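Long-range contacts in anthranilate synthase component I (Streptococcus pneumoniae serotype 4, PDB 5KCK), which belongs to the anthranilate synthase family of enzymes, whose large alpha/beta fold is built on antiparallel sheets flanked by helices: residues V97-I102 and L358-P363; Q216-V222 and Q417-A423. All coordinates share one frame; numbering follows the deposited sequence.

Interaction 1: residues V97-I102 and L358-P363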
loop_
_atom_site.group_PDB
_atom_site.type_symbol
_atom_site.label_atom_id
_atom_site.label_comp_id
_atom_site.label_asym_id
_atom_site.label_seq_id
_atom_site.Cartn_x
_atom_site.Cartn_y
_atom_site.Cartn_z
ATOM N N VAL A 97 -17.620 20.317 -12.004
ATOM C CA VAL A 97 -18.437 21.521 -11.982
ATOM C C VAL A 97 -17.470 22.698 -11.967
ATOM O O VAL A 97 -16.641 22.821 -11.054
ATOM C CB VAL A 97 -19.374 21.539 -10.763
ATOM C CG1 VAL A 97 -20.120 22.840 -10.668
ATOM C CG2 VAL A 97 -20.355 20.388 -10.858
ATOM N N GLY A 98 -17.539 23.534 -12.996
ATOM C CA GLY A 98 -16.626 24.654 -13.085
ATOM C C GLY A 98 -16.916 25.712 -12.036
ATOM O O GLY A 98 -18.026 25.837 -11.526
ATOM N N TYR A 99 -15.877 26.481 -11.709
ATOM C CA TYR A 99 -16.019 27.582 -10.764
ATOM C C TYR A 99 -17.190 28.478 -11.132
ATOM O O TYR A 99 -17.958 28.905 -10.261
ATOM C CB TYR A 99 -14.714 28.375 -10.734
ATOM C CG TYR A 99 -14.740 29.684 -9.976
ATOM C CD1 TYR A 99 -15.093 30.878 -10.614
ATOM C CD2 TYR A 99 -14.359 29.739 -8.646
ATOM C CE1 TYR A 99 -15.095 32.090 -9.930
ATOM C CE2 TYR A 99 -14.345 30.941 -7.957
ATOM C CZ TYR A 99 -14.718 32.111 -8.600
ATOM O OH TYR A 99 -14.712 33.294 -7.908
ATOM N N ASP A 100 -17.367 28.732 -12.428
ATOM C CA ASP A 100 -18.339 29.708 -12.898
ATOM C C ASP A 100 -19.778 29.225 -12.802
ATOM O O ASP A 100 -20.695 30.028 -13.008
ATOM C CB ASP A 100 -17.981 30.099 -14.324
ATOM C CG ASP A 100 -16.559 30.622 -14.423
ATOM O OD1 ASP A 100 -16.365 31.826 -14.179
ATOM O OD2 ASP A 100 -15.635 29.821 -14.695
HETATM N N MSE A 101 -20.005 27.960 -12.475
HETATM C CA MSE A 101 -21.358 27.489 -12.240
HETATM C C MSE A 101 -22.059 28.297 -11.141
HETATM O O MSE A 101 -23.267 28.511 -11.204
HETATM C CB MSE A 101 -21.338 26.007 -11.887
HETATM C CG MSE A 101 -21.100 25.125 -13.100
HETATM SE SE MSE A 101 -22.646 25.077 -14.307
HETATM C CE MSE A 101 -23.959 24.403 -13.021
ATOM N N ILE A 102 -21.298 28.763 -10.148
ATOM C CA ILE A 102 -21.900 29.518 -9.053
ATOM C C ILE A 102 -22.551 30.807 -9.553
ATOM O O ILE A 102 -23.426 31.359 -8.876
ATOM C CB ILE A 102 -20.851 29.806 -7.948
ATOM C CG1 ILE A 102 -21.538 30.250 -6.648
ATOM C CG2 ILE A 102 -19.873 30.885 -8.390
ATOM C CD1 ILE A 102 -22.541 29.246 -6.106
ATOM N N LEU A 358 -23.585 20.722 -2.710
ATOM C CA LEU A 358 -22.678 21.324 -3.677
ATOM C C LEU A 358 -22.898 22.826 -3.757
ATOM O O LEU A 358 -21.945 23.607 -3.705
ATOM C CB LEU A 358 -22.873 20.668 -5.045
ATOM C CG LEU A 358 -22.214 21.366 -6.229
ATOM C CD1 LEU A 358 -20.735 21.463 -5.977
ATOM C CD2 LEU A 358 -22.486 20.591 -7.496
ATOM N N LYS A 359 -24.157 23.251 -3.868
ATOM C CA LYS A 359 -24.435 24.675 -3.955
ATOM C C LYS A 359 -24.078 25.399 -2.664
ATOM O O LYS A 359 -23.733 26.583 -2.701
ATOM C CB LYS A 359 -25.900 24.900 -4.320
ATOM C CG LYS A 359 -26.217 24.443 -5.732
ATOM C CD LYS A 359 -27.508 25.028 -6.245
ATOM C CE LYS A 359 -28.698 24.251 -5.751
ATOM N NZ LYS A 359 -29.950 24.885 -6.236
ATOM N N ALA A 360 -24.126 24.709 -1.523
ATOM C CA ALA A 360 -23.809 25.363 -0.258
ATOM C C ALA A 360 -22.317 25.611 -0.078
ATOM O O ALA A 360 -21.951 26.467 0.729
ATOM C CB ALA A 360 -24.319 24.532 0.920
ATOM N N THR A 361 -21.452 24.886 -0.804
ATOM C CA THR A 361 -20.012 24.959 -0.591
ATOM C C THR A 361 -19.219 25.507 -1.771
ATOM O O THR A 361 -18.070 25.915 -1.575
ATOM C CB THR A 361 -19.445 23.564 -0.256
ATOM O OG1 THR A 361 -19.814 22.636 -1.284
ATOM C CG2 THR A 361 -19.978 23.064 1.075
ATOM N N LEU A 362 -19.777 25.518 -2.975
ATOM C CA LEU A 362 -19.009 25.894 -4.159
ATOM C C LEU A 362 -19.006 27.410 -4.323
ATOM O O LEU A 362 -20.075 28.025 -4.334
ATOM C CB LEU A 362 -19.606 25.243 -5.404
ATOM C CG LEU A 362 -18.991 25.570 -6.763
ATOM C CD1 LEU A 362 -17.701 24.823 -6.935
ATOM C CD2 LEU A 362 -19.968 25.232 -7.876
ATOM N N PRO A 363 -17.838 28.044 -4.477
ATOM C CA PRO A 363 -16.517 27.412 -4.428
ATOM C C PRO A 363 -15.923 27.523 -3.040
ATOM O O PRO A 363 -16.372 28.351 -2.238
ATOM C CB PRO A 363 -15.709 28.233 -5.425
ATOM C CG PRO A 363 -16.268 29.622 -5.232
ATOM C CD PRO A 363 -17.744 29.452 -4.906
#

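Interaction 2: residues Q216-V222 and Q417-A423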
loop_
_atom_site.group_PDB
_atom_site.type_symbol
_atom_site.label_atom_id
_atom_site.label_comp_id
_atom_site.label_asym_id
_atom_site.label_seq_id
_atom_site.Cartn_x
_atom_site.Cartn_y
_atom_site.Cartn_z
ATOM N N GLN A 216 -2.995 33.065 -10.941
ATOM C CA GLN A 216 -2.300 33.191 -12.215
ATOM C C GLN A 216 -2.434 31.895 -12.988
ATOM O O GLN A 216 -2.381 30.808 -12.405
ATOM C CB GLN A 216 -0.811 33.447 -12.057
ATOM C CG GLN A 216 -0.375 34.832 -11.752
ATOM C CD GLN A 216 1.127 34.953 -11.910
ATOM O OE1 GLN A 216 1.866 35.029 -10.929
ATOM N NE2 GLN A 216 1.587 34.936 -13.153
ATOM N N ARG A 217 -2.552 32.012 -14.301
ATOM C CA ARG A 217 -2.580 30.863 -15.188
ATOM C C ARG A 217 -1.262 30.786 -15.954
ATOM O O ARG A 217 -0.605 31.805 -16.193
ATOM C CB ARG A 217 -3.768 30.959 -16.141
ATOM C CG ARG A 217 -3.851 29.875 -17.194
ATOM C CD ARG A 217 -5.160 30.003 -17.937
ATOM N NE ARG A 217 -6.284 29.758 -17.047
ATOM C CZ ARG A 217 -7.545 30.068 -17.325
ATOM N NH1 ARG A 217 -7.846 30.656 -18.478
ATOM N NH2 ARG A 217 -8.506 29.791 -16.450
ATOM N N PHE A 218 -0.863 29.559 -16.293
ATOM C CA PHE A 218 0.321 29.297 -17.099
ATOM C C PHE A 218 -0.035 28.223 -18.112
ATOM O O PHE A 218 -0.903 27.384 -17.854
ATOM C CB PHE A 218 1.517 28.835 -16.248
ATOM C CG PHE A 218 1.877 29.781 -15.138
ATOM C CD1 PHE A 218 1.186 29.749 -13.930
ATOM C CD2 PHE A 218 2.900 30.703 -15.300
ATOM C CE1 PHE A 218 1.507 30.626 -12.904
ATOM C CE2 PHE A 218 3.228 31.586 -14.283
ATOM C CZ PHE A 218 2.531 31.545 -13.081
ATOM N N SER A 219 0.622 28.246 -19.269
ATOM C CA SER A 219 0.338 27.198 -20.238
ATOM C C SER A 219 1.551 26.929 -21.117
ATOM O O SER A 219 2.441 27.766 -21.262
ATOM C CB SER A 219 -0.897 27.533 -21.089
ATOM O OG SER A 219 -0.662 28.611 -21.973
ATOM N N ALA A 220 1.575 25.725 -21.689
ATOM C CA ALA A 220 2.648 25.281 -22.565
ATOM C C ALA A 220 2.080 24.442 -23.700
ATOM O O ALA A 220 1.046 23.784 -23.549
ATOM C CB ALA A 220 3.692 24.452 -21.808
ATOM N N GLU A 221 2.776 24.469 -24.834
ATOM C CA GLU A 221 2.499 23.530 -25.913
ATOM C C GLU A 221 2.718 22.103 -25.425
ATOM O O GLU A 221 3.779 21.784 -24.881
ATOM C CB GLU A 221 3.416 23.821 -27.099
ATOM C CG GLU A 221 3.268 25.202 -27.693
ATOM C CD GLU A 221 4.338 25.485 -28.728
ATOM O OE1 GLU A 221 5.520 25.592 -28.341
ATOM O OE2 GLU A 221 4.003 25.582 -29.928
ATOM N N VAL A 222 1.717 21.239 -25.611
ATOM C CA VAL A 222 1.815 19.885 -25.069
ATOM C C VAL A 222 2.944 19.144 -25.767
ATOM O O VAL A 222 3.075 19.186 -26.996
ATOM C CB VAL A 222 0.488 19.120 -25.196
ATOM C CG1 VAL A 222 -0.602 19.807 -24.405
ATOM C CG2 VAL A 222 0.069 18.956 -26.660
ATOM N N GLN A 417 -4.264 21.845 -27.780
ATOM C CA GLN A 417 -2.863 21.443 -27.907
ATOM C C GLN A 417 -1.961 22.157 -26.901
ATOM O O GLN A 417 -0.750 22.269 -27.114
ATOM C CB GLN A 417 -2.360 21.662 -29.339
ATOM C CG GLN A 417 -3.290 21.109 -30.413
ATOM C CD GLN A 417 -3.024 19.649 -30.718
ATOM O OE1 GLN A 417 -3.865 18.780 -30.467
ATOM N NE2 GLN A 417 -1.850 19.369 -31.277
ATOM N N ARG A 418 -2.532 22.638 -25.800
ATOM C CA ARG A 418 -1.781 23.283 -24.735
ATOM C C ARG A 418 -2.100 22.610 -23.405
ATOM O O ARG A 418 -3.087 21.887 -23.273
ATOM C CB ARG A 418 -2.095 24.785 -24.651
ATOM C CG ARG A 418 -1.619 25.576 -25.850
ATOM C CD ARG A 418 -1.818 27.079 -25.658
ATOM N NE ARG A 418 -0.870 27.665 -24.712
ATOM C CZ ARG A 418 0.406 27.902 -24.986
ATOM N NH1 ARG A 418 0.894 27.589 -26.180
ATOM N NH2 ARG A 418 1.196 28.444 -24.066
ATOM N N ALA A 419 -1.242 22.851 -22.416
ATOM C CA ALA A 419 -1.441 22.360 -21.058
ATOM C C ALA A 419 -1.553 23.562 -20.134
ATOM O O ALA A 419 -0.635 24.387 -20.079
ATOM C CB ALA A 419 -0.289 21.449 -20.630
ATOM N N TYR A 420 -2.661 23.661 -19.407
ATOM C CA TYR A 420 -2.938 24.823 -18.569
ATOM C C TYR A 420 -2.861 24.444 -17.098
ATOM O O TYR A 420 -3.498 23.477 -16.665
ATOM C CB TYR A 420 -4.317 25.415 -18.866
ATOM C CG TYR A 420 -4.573 25.761 -20.319
ATOM C CD1 TYR A 420 -5.109 24.824 -21.198
ATOM C CD2 TYR A 420 -4.305 27.036 -20.804
ATOM C CE1 TYR A 420 -5.358 25.152 -22.521
ATOM C CE2 TYR A 420 -4.552 27.371 -22.112
ATOM C CZ TYR A 420 -5.077 26.432 -22.970
ATOM O OH TYR A 420 -5.314 26.780 -24.282
ATOM N N VAL A 421 -2.104 25.220 -16.329
ATOM C CA VAL A 421 -2.115 25.101 -14.877
ATOM C C VAL A 421 -2.389 26.475 -14.285
ATOM O O VAL A 421 -2.157 27.506 -14.919
ATOM C CB VAL A 421 -0.794 24.526 -14.329
ATOM C CG1 VAL A 421 -0.629 23.090 -14.786
ATOM C CG2 VAL A 421 0.374 25.374 -14.801
ATOM N N GLN A 422 -2.875 26.477 -13.043
ATOM C CA GLN A 422 -3.329 27.705 -12.412
ATOM C C GLN A 422 -3.235 27.554 -10.899
ATOM O O GLN A 422 -3.491 26.471 -10.366
ATOM C CB GLN A 422 -4.770 28.029 -12.839
ATOM C CG GLN A 422 -5.299 29.368 -12.358
ATOM C CD GLN A 422 -6.435 29.891 -13.228
ATOM O OE1 GLN A 422 -6.848 29.234 -14.177
ATOM N NE2 GLN A 422 -6.938 31.079 -12.906
ATOM N N ALA A 423 -2.867 28.638 -10.212
ATOM C CA ALA A 423 -2.788 28.606 -8.757
ATOM C C ALA A 423 -3.025 29.998 -8.191
ATOM O O ALA A 423 -2.643 31.006 -8.792
ATOM C CB ALA A 423 -1.443 28.074 -8.267
#

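Interaction 1: residues V97-I102 and L358-P363
With chi1 at 174°, Val97 turns CG1 away from its own nitrogen and fans its two methyls toward two leucines: CG1 lies 3.7 Å from Leu362 CD2, and CG2 lies 4.0 Å from Leu358 CD2. In Ile102 the same kind of chi1 (-165°) puts CG1 beside the carbonyl carbon, and the bend at chi2 then carries CD1 to 3.3 Å from the backbone oxygen Leu362 O. This is a close van der Waals approach of a methyl to a carbonyl. Ile102 CG1 also flanks the proline, 4.3 Å from Pro363 CD. The Tyr99 ring meets Pro363 obliquely, CE2 3.6 Å from Pro363 CG; the proline ring offers a compact apolar surface to the aromatic carbons. Branched aliphatic residues suit this buried place, where the contact rests on fitting apolar surfaces. The backbone on each side is bonded: Met101 N bonds to Gly98 O, the i to i+3 bond that opens the 3-10 segment 99-102; Leu358 O accepts from both Thr361 N and Leu362 N, and a cis peptide precedes Pro363. The interface joins the end of strand 92-97 and the 3-10 turn after it to helix 354-361 and the residues that follow it. Met376 of helix 372-382 packs on Tyr99, Ile102 and Pro363, Leu71 of helix 70-78 touches Met101 and Leu358, and Leu260 of strand 259-264 backs Leu358.

Interaction 2: residues Q216-V222 and Q417-A423
Gln216 and Ala423 begin a ladder of backbone hydrogen bonds that makes 216-221 and 418-423 antiparallel neighbours, their directions 161° apart. Gln216-Ala423, Phe218-Val421 and Ala220-Ala419 are the hydrogen-bonded pairs, each bonded both ways; Phe218 N to Val421 O measures 2.8 Å. Past the strand end, Val222 N adds a bond of 3.1 Å to Gln417 O. CA-H...O contacts fill the intervening positions, such as Ser219 CA to Ala419 O at 3.0 Å.

Two arginines supply the polar side-chain bonds, each gripping one oxygen side-on with two nitrogens. Arg217 NE and NH2 reach Gln422 OE1, NH2 at 2.9 Å on a lone pair and NE from above the carbonyl plane, because the guanidinium and amide planes stand 77° apart. Arg217 NH2 also bonds to Lys386 O, and Gln422 NE2 to Ser215 OG. Arg418, its chain bent at chi3 (73°), curls back so that Ser219 OG lies in the guanidinium plane, 2.8 Å from NH2 and 2.9 Å from NE; a small hydroxyl suits this spot, and OG also bonds to His187.

Two apolar side-chain pairs complete the contact: Phe218 CB lies 3.9 Å from Val421 CG2, while Val222 CG1 nears Ala419 CB. On the face that carries Phe218 and Val421, helix 433-446 packs on Gln216, Phe218 and Ala423, and beyond 418-423 the sheet continues through strand 411-415.

The segments alternate along the chain, in the order 97-102, 216-222, 358-363, 417-423, so the two contacts interlock in sequence. Their centres are 22 Å apart and their nearest atoms about 7 Å, without touching. They also belong to different sheets: interaction 1 begins at the end of strand 92-97 in the large antiparallel sheet, whereas interaction 2 pairs strands 211-221 and 418-427 of another. Interaction 1 ties the N-terminal family region to the C-terminal one; interaction 2 lies wholly within the latter. The loop holding Lys386 and Gly388 links their surroundings, reached by Asp100 from one contact and by Arg217 from the other.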